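Local coordinates for protein precorrin-6Y C5,15-methyltransferase (Decarboxylating) (Geobacter metallireducens, PDB 3E05) that probably transfers methyl groups from S-adenosyl-methionine to a precorrin in cobalamin biosynthesis, this chain being its C-terminal domain, at residues I11-F16 and K21-Q26; L33-L38 and M161-C166; G78-N83 and V92-A97; D146-A151 and P186-T191. All blocks are in the same frame, centred on the assembly; numbering follows the deposited sequence. Where two conformers were deposited one is given.

Overall arrangement
The chain has the class I methyltransferase fold, a seven-stranded sheet of order 3-2-1-4-5-7-6 flanked by helices. Contacts 3 and 4 pack a helix on the sheet on opposite sides of the chain's centre, their centres about 25 Å apart. Contact 2 ties helix 26-35 to edge strand 161-173 and shares the end of the sheet with contact 4, where Ala165 O and Ile189 N lie 2.8 Å apart, a probable backbone hydrogen bond. Contact 1 holds the leader before that helix and meets contact 3 where Phe16 CA lies 3.6 Å from Asn83 OD1. Contact 3 borders Ala49 and Ala52, probably part of the cofactor pocket as in related methyltransferases.

Contact 1 (I11-F16 and K21-Q26); sequences IDDDEF and KLITKQ
Asp13 turns its carboxylate toward the backbone amide of Gln26, the first residue of helix 26-35, and makes two weak bonds with it. Gln26 N comes within 2.8 Å of Asp13 OD1, but the N-H is badly bent, at 115°. Asp13 OD2 lies straighter on that N-H, at 158°, yet is 3.5 Å from Gln26 N. The firmer partner of the carboxylate is Arg29, one turn into the same helix, which forms a salt bridge to OD1 and also bonds to Ile11 O and Thr24 O, tying the two strips of chain together. A negative group beside the start of a helix probably also gains from the helix dipole. These segments belong to the irregular leader before helix 26-35 of the methyltransferase fold, and the chain bends through a short 3-10 turn at 13-15 before Phe16. The Gln26 side chain lies beside residues 11-12, its CG 3.8 Å from Ile11 O, while its OE1 is bonded to Lys35 of the third subunit. On the apolar side, a chi1 of -152° points the longer branch of Ile23 at the ring, and CD1 comes within 3.6 Å of Phe16 CD2. The two side chains meet at about a right angle, and the same methyl lies 3.6 Å from Asp13 O, a carbonyl oxygen at the edge of the Phe16 ring.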
loop_
_atom_site.group_PDB
_atom_site.type_symbol
_atom_site.label_atom_id
_atom_site.label_comp_id
_atom_site.label_asym_id
_atom_site.label_seq_id
_atom_site.Cartn_x
_atom_site.Cartn_y
_atom_site.Cartn_z
ATOM N N ILE D 11 12.365 -19.198 -0.170
ATOM C CA ILE D 11 11.670 -20.470 -0.392
ATOM C C ILE D 11 10.189 -20.161 -0.609
ATOM O O ILE D 11 9.601 -19.386 0.143
ATOM C CB ILE D 11 11.860 -21.456 0.798
ATOM C CG1 ILE D 11 13.349 -21.741 1.052
ATOM C CG2 ILE D 11 11.132 -22.778 0.528
ATOM C CD1 ILE D 11 13.665 -22.256 2.454
ATOM N N ASP D 12 9.600 -20.732 -1.659
ATOM C CA ASP D 12 8.191 -20.510 -1.983
ATOM C C ASP D 12 7.293 -20.934 -0.828
ATOM O O ASP D 12 7.528 -21.984 -0.216
ATOM C CB ASP D 12 7.799 -21.269 -3.254
ATOM C CG ASP D 12 6.450 -20.841 -3.788
ATOM O OD1 ASP D 12 6.377 -19.771 -4.426
ATOM O OD2 ASP D 12 5.461 -21.571 -3.570
ATOM N N ASP D 13 6.277 -20.118 -0.536
ATOM C CA ASP D 13 5.364 -20.365 0.565
ATOM C C ASP D 13 4.747 -21.766 0.502
ATOM O O ASP D 13 4.641 -22.455 1.531
ATOM C CB ASP D 13 4.238 -19.326 0.578
ATOM C CG ASP D 13 4.696 -17.937 1.019
ATOM O OD1 ASP D 13 5.778 -17.794 1.616
ATOM O OD2 ASP D 13 3.932 -16.982 0.774
ATOM N N ASP D 14 4.405 -22.194 -0.714
ATOM C CA ASP D 14 3.714 -23.464 -0.930
ATOM C C ASP D 14 4.603 -24.708 -0.766
ATOM O O ASP D 14 4.130 -25.839 -0.886
ATOM C CB ASP D 14 2.991 -23.432 -2.280
ATOM C CG ASP D 14 1.895 -22.363 -2.327
ATOM O OD1 ASP D 14 1.391 -21.958 -1.253
ATOM O OD2 ASP D 14 1.536 -21.921 -3.436
ATOM N N GLU D 15 5.886 -24.488 -0.472
ATOM C CA GLU D 15 6.819 -25.575 -0.180
ATOM C C GLU D 15 6.811 -25.931 1.299
ATOM O O GLU D 15 7.445 -26.896 1.707
ATOM C CB GLU D 15 8.247 -25.211 -0.598
ATOM C CG GLU D 15 8.457 -25.074 -2.095
ATOM C CD GLU D 15 8.588 -26.410 -2.813
ATOM O OE1 GLU D 15 8.792 -27.452 -2.150
ATOM O OE2 GLU D 15 8.497 -26.412 -4.053
ATOM N N PHE D 16 6.108 -25.136 2.103
ATOM C CA PHE D 16 6.022 -25.385 3.536
ATOM C C PHE D 16 4.703 -26.077 3.859
ATOM O O PHE D 16 3.661 -25.735 3.292
ATOM C CB PHE D 16 6.090 -24.078 4.348
ATOM C CG PHE D 16 7.409 -23.362 4.259
ATOM C CD1 PHE D 16 8.421 -23.632 5.174
ATOM C CD2 PHE D 16 7.634 -22.405 3.278
ATOM C CE1 PHE D 16 9.657 -22.971 5.099
ATOM C CE2 PHE D 16 8.852 -21.728 3.210
ATOM C CZ PHE D 16 9.867 -22.025 4.116
ATOM N N LYS D 21 -3.505 -18.741 6.512
ATOM C CA LYS D 21 -3.232 -17.555 7.347
ATOM C C LYS D 21 -2.108 -17.715 8.398
ATOM O O LYS D 21 -1.806 -16.766 9.125
ATOM C CB LYS D 21 -4.522 -17.005 7.998
ATOM C CG LYS D 21 -5.568 -16.461 7.022
ATOM C CD LYS D 21 -5.263 -15.020 6.610
ATOM C CE LYS D 21 -6.384 -14.415 5.764
ATOM N NZ LYS D 21 -7.574 -14.009 6.569
ATOM N N LEU D 22 -1.487 -18.895 8.475
ATOM C CA LEU D 22 -0.439 -19.137 9.472
ATOM C C LEU D 22 0.965 -18.679 9.040
ATOM O O LEU D 22 1.647 -18.000 9.797
ATOM C CB LEU D 22 -0.414 -20.609 9.921
ATOM C CG LEU D 22 0.696 -21.022 10.904
ATOM C CD1 LEU D 22 0.517 -20.353 12.257
ATOM C CD2 LEU D 22 0.809 -22.544 11.061
ATOM N N ILE D 23 1.388 -19.058 7.837
ATOM C CA ILE D 23 2.762 -18.804 7.394
ATOM C C ILE D 23 3.126 -17.302 7.371
ATOM O O ILE D 23 2.271 -16.432 7.107
ATOM C CB ILE D 23 3.054 -19.493 6.018
ATOM C CG1 ILE D 23 4.540 -19.825 5.875
ATOM C CG2 ILE D 23 2.556 -18.645 4.818
ATOM C CD1 ILE D 23 4.880 -20.468 4.562
ATOM N N THR D 24 4.383 -17.011 7.709
ATOM C CA THR D 24 4.983 -15.702 7.440
ATOM C C THR D 24 5.328 -15.779 5.963
ATOM O O THR D 24 6.223 -16.534 5.569
ATOM C CB THR D 24 6.249 -15.477 8.297
ATOM O OG1 THR D 24 5.902 -15.588 9.675
ATOM C CG2 THR D 24 6.850 -14.107 8.058
ATOM N N LYS D 25 4.591 -15.037 5.146
ATOM C CA LYS D 25 4.714 -15.132 3.688
ATOM C C LYS D 25 6.085 -14.640 3.256
ATOM O O LYS D 25 6.698 -13.854 3.957
ATOM C CB LYS D 25 3.609 -14.333 3.009
ATOM C CG LYS D 25 2.192 -14.797 3.408
ATOM C CD LYS D 25 1.143 -14.324 2.423
ATOM C CE LYS D 25 -0.235 -14.406 3.041
ATOM N NZ LYS D 25 -0.639 -15.825 3.180
ATOM N N GLN D 26 6.537 -15.099 2.091
ATOM C CA GLN D 26 7.931 -14.995 1.659
ATOM C C GLN D 26 8.582 -13.601 1.685
ATOM O O GLN D 26 9.683 -13.448 2.218
ATOM C CB GLN D 26 8.044 -15.619 0.267
ATOM C CG GLN D 26 9.420 -15.613 -0.340
ATOM C CD GLN D 26 9.341 -15.505 -1.838
ATOM O OE1 GLN D 26 9.659 -14.470 -2.406
ATOM N NE2 GLN D 26 8.876 -16.566 -2.486
#

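Contact 2 (L33-L38 and M161-C166); sequences LSKLRL and MVEVAC
Lys35 and Glu163 meet at about a right angle, the lysine reaching from the last turn of helix 26-35 to the carboxylate of an edge-strand residue. In the class I methyltransferase fold of this domain, helix 26-35 flanks one side of the sheet and strand 161-173 is the outermost strand within this chain, next to the antiparallel strand 180-193. The salt bridge therefore passes over that neighbouring strand, where Thr191 packs against the lysine and pairs through its backbone with Glu163. The backbones themselves stay well apart: the nearest CA atoms, those of Lys35 and Ala165, are 9.7 Å from each other, and the gap is bridged by long side chains. Lys35 bends once, at chi2 (-57°), and then runs out straight to its ammonium group, whereas Glu163 sends its CG anti to the backbone N (chi1 170°) and continues extended to the carboxylate, which faces the lysine. One oxygen does nearly all the work. Lys35 NZ lies 3.8 Å from Glu163 OE1, too far for a second bond, so the pairing is one-sided rather than forked. The ammonium group also forms a salt bridge to Glu27 of the third subunit, and Gln26 of that subunit packs against the lysine. Two carboxylates around a buried amine would be expected to favour its protonated form. That same subunit continues the sheet, its strand running antiparallel to residues 164-166. At the heart of the contact, Lys35 NZ donates to Glu163 OE2 at 2.8 Å, on the syn lone pair of that oxygen.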
loop_
_atom_site.group_PDB
_atom_site.type_symbol
_atom_site.label_atom_id
_atom_site.label_comp_id
_atom_site.label_asym_id
_atom_site.label_seq_id
_atom_site.Cartn_x
_atom_site.Cartn_y
_atom_site.Cartn_z
ATOM N N LEU D 33 13.727 -11.080 8.460
ATOM C CA LEU D 33 15.116 -11.564 8.609
ATOM C C LEU D 33 16.134 -10.434 8.506
ATOM O O LEU D 33 17.065 -10.381 9.291
ATOM C CB LEU D 33 15.400 -12.646 7.573
ATOM C CG LEU D 33 14.642 -13.955 7.826
ATOM C CD1 LEU D 33 14.633 -14.771 6.574
ATOM C CD2 LEU D 33 15.184 -14.718 9.033
ATOM N N SER D 34 15.922 -9.520 7.551
ATOM C CA SER D 34 16.660 -8.260 7.452
ATOM C C SER D 34 16.630 -7.462 8.757
ATOM O O SER D 34 17.676 -7.072 9.271
ATOM C CB SER D 34 16.080 -7.402 6.313
ATOM O OG SER D 34 17.043 -6.520 5.786
ATOM N N LYS D 35 15.431 -7.254 9.291
ATOM C CA LYS D 35 15.242 -6.482 10.520
ATOM C C LYS D 35 15.884 -7.181 11.734
ATOM O O LYS D 35 16.312 -6.524 12.689
ATOM C CB LYS D 35 13.745 -6.226 10.784
ATOM C CG LYS D 35 13.041 -5.261 9.769
ATOM C CD LYS D 35 13.698 -3.883 9.679
ATOM C CE LYS D 35 13.006 -3.033 8.599
ATOM N NZ LYS D 35 13.573 -1.687 8.520
ATOM N N LEU D 36 15.962 -8.508 11.686
ATOM C CA LEU D 36 16.615 -9.267 12.765
ATOM C C LEU D 36 18.138 -9.075 12.854
ATOM O O LEU D 36 18.735 -9.461 13.857
ATOM C CB LEU D 36 16.274 -10.748 12.676
ATOM C CG LEU D 36 14.904 -11.148 13.247
ATOM C CD1 LEU D 36 14.431 -12.462 12.672
ATOM C CD2 LEU D 36 14.984 -11.227 14.787
ATOM N N ARG D 37 18.745 -8.487 11.820
ATOM C CA ARG D 37 20.191 -8.188 11.789
ATOM C C ARG D 37 21.026 -9.416 12.180
ATOM O O ARG D 37 21.775 -9.390 13.156
ATOM C CB ARG D 37 20.537 -7.006 12.704
ATOM C CG ARG D 37 20.068 -5.655 12.217
ATOM C CD ARG D 37 20.190 -4.610 13.321
ATOM N NE ARG D 37 21.497 -4.632 13.972
ATOM C CZ ARG D 37 21.751 -4.119 15.175
ATOM N NH1 ARG D 37 20.783 -3.539 15.883
ATOM N NH2 ARG D 37 22.980 -4.195 15.674
ATOM N N LEU D 38 20.841 -10.493 11.433
ATOM C CA LEU D 38 21.466 -11.775 11.723
ATOM C C LEU D 38 22.936 -11.811 11.317
ATOM O O LEU D 38 23.342 -11.210 10.330
ATOM C CB LEU D 38 20.701 -12.908 11.024
ATOM C CG LEU D 38 19.220 -13.104 11.402
ATOM C CD1 LEU D 38 18.665 -14.347 10.691
ATOM C CD2 LEU D 38 18.993 -13.205 12.896
ATOM N N MET D 161 14.459 1.252 21.835
ATOM C CA MET D 161 14.151 1.990 20.621
ATOM C C MET D 161 13.262 1.073 19.793
ATOM O O MET D 161 13.572 -0.114 19.655
ATOM C CB MET D 161 15.420 2.272 19.839
ATOM C CG MET D 161 15.943 3.665 19.993
ATOM S SD MET D 161 16.213 4.388 18.375
ATOM C CE MET D 161 14.521 4.816 17.955
ATOM N N VAL D 162 12.163 1.607 19.257
ATOM C CA VAL D 162 11.205 0.811 18.476
ATOM C C VAL D 162 10.957 1.462 17.105
ATOM O O VAL D 162 10.677 2.653 17.016
ATOM C CB VAL D 162 9.861 0.586 19.252
ATOM C CG1 VAL D 162 8.814 -0.163 18.393
ATOM C CG2 VAL D 162 10.095 -0.181 20.554
ATOM N N GLU D 163 11.108 0.670 16.047
ATOM C CA GLU D 163 10.671 1.059 14.711
ATOM C C GLU D 163 9.481 0.184 14.344
ATOM O O GLU D 163 9.464 -1.007 14.661
ATOM C CB GLU D 163 11.790 0.847 13.696
ATOM C CG GLU D 163 11.343 1.003 12.225
ATOM C CD GLU D 163 12.368 0.490 11.246
ATOM O OE1 GLU D 163 13.390 1.173 11.063
ATOM O OE2 GLU D 163 12.159 -0.589 10.656
ATOM N N VAL D 164 8.488 0.769 13.673
ATOM C CA VAL D 164 7.387 -0.005 13.103
ATOM C C VAL D 164 7.414 0.178 11.594
ATOM O O VAL D 164 7.439 1.308 11.125
ATOM C CB VAL D 164 6.018 0.452 13.646
ATOM C CG1 VAL D 164 4.906 -0.450 13.110
ATOM C CG2 VAL D 164 6.028 0.483 15.173
ATOM N N ALA D 165 7.425 -0.923 10.850
ATOM C CA ALA D 165 7.373 -0.871 9.379
ATOM C C ALA D 165 6.146 -1.632 8.866
ATOM O O ALA D 165 6.020 -2.847 9.052
ATOM C CB ALA D 165 8.647 -1.432 8.776
ATOM N N CYS D 166 5.224 -0.909 8.238
ATOM C CA CYS D 166 4.038 -1.542 7.684
ATOM C C CYS D 166 4.332 -1.890 6.252
ATOM O O CYS D 166 4.620 -1.010 5.426
ATOM C CB CYS D 166 2.804 -0.640 7.770
ATOM S SG CYS D 166 1.327 -1.469 7.151
#

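Contact 3 (G78-N83 and V92-A97)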
loop_
_atom_site.group_PDB
_atom_site.type_symbol
_atom_site.label_atom_id
_atom_site.label_comp_id
_atom_site.label_asym_id
_atom_site.label_seq_id
_atom_site.Cartn_x
_atom_site.Cartn_y
_atom_site.Cartn_z
ATOM N N GLY D 78 3.586 -30.732 14.101
ATOM C CA GLY D 78 3.766 -31.677 13.005
ATOM C C GLY D 78 4.247 -31.018 11.728
ATOM O O GLY D 78 5.109 -31.579 11.023
ATOM N N PHE D 79 3.704 -29.831 11.434
ATOM C CA PHE D 79 4.170 -28.995 10.314
ATOM C C PHE D 79 5.658 -28.709 10.478
ATOM O O PHE D 79 6.439 -28.913 9.545
ATOM C CB PHE D 79 3.435 -27.643 10.262
ATOM C CG PHE D 79 1.970 -27.729 9.947
ATOM C CD1 PHE D 79 1.461 -28.717 9.109
ATOM C CD2 PHE D 79 1.095 -26.771 10.460
ATOM C CE1 PHE D 79 0.085 -28.767 8.817
ATOM C CE2 PHE D 79 -0.270 -26.812 10.175
ATOM C CZ PHE D 79 -0.775 -27.807 9.349
ATOM N N ILE D 80 6.042 -28.258 11.674
ATOM C CA ILE D 80 7.434 -27.897 11.970
ATOM C C ILE D 80 8.378 -29.084 11.769
ATOM O O ILE D 80 9.272 -29.017 10.919
ATOM C CB ILE D 80 7.605 -27.246 13.371
ATOM C CG1 ILE D 80 6.801 -25.940 13.439
ATOM C CG2 ILE D 80 9.075 -26.952 13.635
ATOM C CD1 ILE D 80 6.730 -25.305 14.816
ATOM N N ARG D 81 8.128 -30.173 12.506
ATOM C CA ARG D 81 8.827 -31.446 12.333
ATOM C C ARG D 81 9.041 -31.805 10.862
ATOM O O ARG D 81 10.173 -32.085 10.455
ATOM C CB ARG D 81 8.042 -32.561 13.035
ATOM C CG ARG D 81 8.882 -33.725 13.534
ATOM C CD ARG D 81 8.057 -34.685 14.396
ATOM N NE ARG D 81 7.515 -34.041 15.597
ATOM C CZ ARG D 81 6.223 -33.783 15.799
ATOM N NH1 ARG D 81 5.318 -34.112 14.881
ATOM N NH2 ARG D 81 5.833 -33.194 16.924
ATOM N N ASP D 82 7.969 -31.764 10.068
ATOM C CA ASP D 82 8.038 -32.066 8.635
ATOM C C ASP D 82 8.915 -31.065 7.885
ATOM O O ASP D 82 9.740 -31.447 7.052
ATOM C CB ASP D 82 6.640 -32.087 8.000
ATOM C CG ASP D 82 5.832 -33.323 8.367
ATOM O OD1 ASP D 82 6.287 -34.131 9.213
ATOM O OD2 ASP D 82 4.724 -33.477 7.805
ATOM N N ASN D 83 8.740 -29.779 8.188
ATOM C CA ASN D 83 9.509 -28.734 7.512
ATOM C C ASN D 83 11.014 -28.752 7.831
ATOM O O ASN D 83 11.845 -28.622 6.932
ATOM C CB ASN D 83 8.890 -27.356 7.786
ATOM C CG ASN D 83 7.517 -27.184 7.139
ATOM O OD1 ASN D 83 7.241 -27.717 6.056
ATOM N ND2 ASN D 83 6.648 -26.421 7.803
ATOM N N VAL D 92 18.071 -25.882 14.013
ATOM C CA VAL D 92 16.832 -25.497 14.680
ATOM C C VAL D 92 16.384 -26.619 15.617
ATOM O O VAL D 92 16.218 -27.769 15.198
ATOM C CB VAL D 92 15.707 -25.186 13.673
ATOM C CG1 VAL D 92 14.439 -24.778 14.401
ATOM C CG2 VAL D 92 16.145 -24.084 12.689
ATOM N N THR D 93 16.190 -26.272 16.883
ATOM C CA THR D 93 15.610 -27.188 17.836
ATOM C C THR D 93 14.150 -26.817 18.078
ATOM O O THR D 93 13.849 -25.701 18.493
ATOM C CB THR D 93 16.412 -27.192 19.149
ATOM O OG1 THR D 93 17.734 -27.673 18.875
ATOM C CG2 THR D 93 15.757 -28.096 20.177
ATOM N N LEU D 94 13.258 -27.756 17.779
ATOM C CA LEU D 94 11.838 -27.579 18.018
ATOM C C LEU D 94 11.548 -27.803 19.490
ATOM O O LEU D 94 11.856 -28.863 20.038
ATOM C CB LEU D 94 11.013 -28.530 17.152
ATOM C CG LEU D 94 9.522 -28.653 17.480
ATOM C CD1 LEU D 94 8.790 -27.298 17.380
ATOM C CD2 LEU D 94 8.867 -29.697 16.582
ATOM N N VAL D 95 10.962 -26.790 20.121
ATOM C CA VAL D 95 10.648 -26.822 21.547
ATOM C C VAL D 95 9.133 -26.724 21.709
ATOM O O VAL D 95 8.501 -25.786 21.227
ATOM C CB VAL D 95 11.351 -25.679 22.316
ATOM C CG1 VAL D 95 11.066 -25.774 23.811
ATOM C CG2 VAL D 95 12.859 -25.687 22.055
ATOM N N GLU D 96 8.543 -27.713 22.366
ATOM C CA GLU D 96 7.101 -27.704 22.583
ATOM C C GLU D 96 6.778 -26.978 23.897
ATOM O O GLU D 96 7.040 -27.492 24.993
ATOM C CB GLU D 96 6.560 -29.136 22.570
ATOM C CG GLU D 96 5.064 -29.232 22.795
ATOM C CD GLU D 96 4.543 -30.667 22.828
ATOM O OE1 GLU D 96 5.298 -31.615 22.480
ATOM O OE2 GLU D 96 3.358 -30.832 23.192
ATOM N N ALA D 97 6.218 -25.775 23.779
ATOM C CA ALA D 97 6.018 -24.895 24.932
ATOM C C ALA D 97 4.992 -23.805 24.665
ATOM O O ALA D 97 4.742 -23.442 23.515
ATOM C CB ALA D 97 7.347 -24.263 25.348
#
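Ile80 on helix 74-86 and Leu94 on strand 92-96 form the tight part of this contact, their branched ends in van der Waals contact where the CA atoms of the two residues are 7.5 Å apart. With chi1 at 169°, Leu94 swings its branch away from its own amide and onto the helix, which both methyls face. Its CD1 rests against both branches of the isoleucine, 3.8 Å from Ile80 CG2 and from Ile80 CD1. The second methyl, Leu94 CD2, lies 4.0 Å from Ile80 CG2 and reaches along the helix to the backbone, 4.2 Å from Arg81 N. Leu77 and Leu84, a turn before and a turn after on the same helix, also touch Leu94, which thus lies along a row of apolar helix residues. Helix and strand belong to the beta-alpha-beta unit formed by strand 66-71, helix 74-86 and strand 92-96, the last being an outermost strand of the sheet in this chain. Ile80 also packs on Ala49 and Ala52 of the loop before helix 53-61 and on Glu71 at the end of strand 66-71, in the region where related methyltransferases hold the cofactor. The other flank is loose. Arg81 is exposed and stays at the border of the contact, and its NH2 is 5.8 Å from Glu96 OE1, beyond salt-bridge range, although the opposite charges may attract weakly through solvent. With the closest approaches all between methyl groups, cohesion here rests on dispersion and the exclusion of water, and shape fit rather than directional bonding probably holds this part of the helix against the strand.

Contact 4 (D146-A151 and P186-T191); sequences DTLTKA and PVYIIT
Leu148 and Tyr188 make a CH-pi contact: the methyl CD2 of the leucine stands over the middle of the ring, 3.7 Å from the Tyr188 centroid and 14° off its normal. A chi1 of 170° extends the leucine from the helix out to the ring, and it meets the tyrosine at about a right angle. Purely aliphatic packing fills the rest. The other branch, Leu148 CD1, rests 3.8 Å from Ile190 CD1, and Ala151 CB, a turn further along the helix, approaches the same Ile190 CD1 at 3.9 Å. The isoleucine tip is thus held between two helix residues. Backbone geometry suits this: helix 145-157 packs on the antiparallel strand 180-193 of the methyltransferase sheet, the two local axes 10.1 Å apart and inclined by just 15°, so that successive inward residues of each element come into line. Polar bonding lies beyond the pair, where Tyr188 OH is hydrogen-bonded to Tyr188 OH of the fourth subunit, and Thr149 pairs likewise with its own counterpart there. Within the chain, then, this buried contact depends on dispersion and the ring face, while the tyrosine hydroxyl is satisfied by the tetramer.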
loop_
_atom_site.group_PDB
_atom_site.type_symbol
_atom_site.label_atom_id
_atom_site.label_comp_id
_atom_site.label_asym_id
_atom_site.label_seq_id
_atom_site.Cartn_x
_atom_site.Cartn_y
_atom_site.Cartn_z
ATOM N N ASP D 146 -4.474 -4.349 18.251
ATOM C CA ASP D 146 -4.149 -4.640 19.661
ATOM C C ASP D 146 -2.703 -5.115 19.844
ATOM O O ASP D 146 -1.985 -4.621 20.711
ATOM C CB ASP D 146 -5.118 -5.665 20.272
ATOM C CG ASP D 146 -4.901 -5.852 21.774
ATOM O OD1 ASP D 146 -5.162 -4.895 22.541
ATOM O OD2 ASP D 146 -4.465 -6.953 22.184
ATOM N N THR D 147 -2.275 -6.053 19.005
ATOM C CA THR D 147 -0.912 -6.577 19.105
ATOM C C THR D 147 0.074 -5.465 18.812
ATOM O O THR D 147 0.988 -5.255 19.591
ATOM C CB THR D 147 -0.699 -7.816 18.228
ATOM O OG1 THR D 147 -1.569 -8.856 18.692
ATOM C CG2 THR D 147 0.746 -8.309 18.303
ATOM N N LEU D 148 -0.159 -4.715 17.733
ATOM C CA LEU D 148 0.690 -3.574 17.370
ATOM C C LEU D 148 0.816 -2.532 18.500
ATOM O O LEU D 148 1.925 -2.101 18.819
ATOM C CB LEU D 148 0.197 -2.928 16.064
ATOM C CG LEU D 148 0.804 -1.586 15.622
ATOM C CD1 LEU D 148 2.313 -1.689 15.377
ATOM C CD2 LEU D 148 0.055 -1.007 14.406
ATOM N N THR D 149 -0.321 -2.154 19.091
ATOM C CA THR D 149 -0.398 -1.153 20.162
ATOM C C THR D 149 0.346 -1.591 21.414
ATOM O O THR D 149 1.184 -0.853 21.944
ATOM C CB THR D 149 -1.887 -0.880 20.534
ATOM O OG1 THR D 149 -2.486 -0.088 19.502
ATOM C CG2 THR D 149 -2.033 -0.155 21.864
ATOM N N LYS D 150 0.027 -2.797 21.879
ATOM C CA LYS D 150 0.580 -3.305 23.129
ATOM C C LYS D 150 2.066 -3.619 22.974
ATOM O O LYS D 150 2.847 -3.320 23.878
ATOM C CB LYS D 150 -0.202 -4.530 23.620
ATOM C CG LYS D 150 -1.656 -4.242 24.024
ATOM C CD LYS D 150 -1.759 -3.513 25.366
ATOM C CE LYS D 150 -3.209 -3.293 25.793
ATOM N NZ LYS D 150 -3.840 -2.144 25.086
ATOM N N ALA D 151 2.460 -4.171 21.822
ATOM C CA ALA D 151 3.879 -4.495 21.585
ATOM C C ALA D 151 4.739 -3.254 21.632
ATOM O O ALA D 151 5.780 -3.261 22.288
ATOM C CB ALA D 151 4.089 -5.243 20.265
ATOM N N PRO D 186 -1.844 -6.431 5.256
ATOM C CA PRO D 186 -0.631 -5.736 5.663
ATOM C C PRO D 186 0.000 -6.410 6.877
ATOM O O PRO D 186 -0.704 -7.041 7.679
ATOM C CB PRO D 186 -1.103 -4.335 6.058
ATOM C CG PRO D 186 -2.584 -4.300 5.835
ATOM C CD PRO D 186 -3.072 -5.669 5.557
ATOM N N VAL D 187 1.316 -6.301 6.991
ATOM C CA VAL D 187 1.992 -6.785 8.192
ATOM C C VAL D 187 2.806 -5.659 8.801
ATOM O O VAL D 187 3.525 -4.926 8.112
ATOM C CB VAL D 187 2.893 -8.062 7.938
ATOM C CG1 VAL D 187 3.495 -8.584 9.248
ATOM C CG2 VAL D 187 2.110 -9.188 7.256
ATOM N N TYR D 188 2.680 -5.506 10.115
ATOM C CA TYR D 188 3.470 -4.521 10.820
ATOM C C TYR D 188 4.682 -5.223 11.414
ATOM O O TYR D 188 4.529 -6.066 12.291
ATOM C CB TYR D 188 2.633 -3.898 11.948
ATOM C CG TYR D 188 1.513 -3.033 11.418
ATOM C CD1 TYR D 188 1.728 -1.671 11.182
ATOM C CD2 TYR D 188 0.264 -3.578 11.108
ATOM C CE1 TYR D 188 0.687 -0.845 10.705
ATOM C CE2 TYR D 188 -0.769 -2.773 10.592
ATOM C CZ TYR D 188 -0.548 -1.409 10.405
ATOM O OH TYR D 188 -1.555 -0.615 9.887
ATOM N N ILE D 189 5.864 -4.894 10.891
ATOM C CA ILE D 189 7.114 -5.461 11.389
ATOM C C ILE D 189 7.708 -4.500 12.415
ATOM O O ILE D 189 8.161 -3.399 12.091
ATOM C CB ILE D 189 8.100 -5.748 10.234
ATOM C CG1 ILE D 189 7.445 -6.729 9.248
ATOM C CG2 ILE D 189 9.446 -6.255 10.768
ATOM C CD1 ILE D 189 8.158 -6.883 7.932
ATOM N N ILE D 190 7.710 -4.957 13.665
ATOM C CA ILE D 190 8.173 -4.151 14.797
ATOM C C ILE D 190 9.576 -4.597 15.202
ATOM O O ILE D 190 9.771 -5.763 15.530
ATOM C CB ILE D 190 7.208 -4.312 15.992
ATOM C CG1 ILE D 190 5.779 -3.970 15.568
ATOM C CG2 ILE D 190 7.666 -3.455 17.185
ATOM C CD1 ILE D 190 4.703 -4.432 16.521
ATOM N N THR D 191 10.533 -3.672 15.158
ATOM C CA THR D 191 11.921 -3.927 15.533
ATOM C C THR D 191 12.306 -3.111 16.760
ATOM O O THR D 191 12.093 -1.905 16.810
ATOM C CB THR D 191 12.863 -3.657 14.355
ATOM O OG1 THR D 191 12.374 -4.367 13.212
ATOM C CG2 THR D 191 14.297 -4.143 14.667
#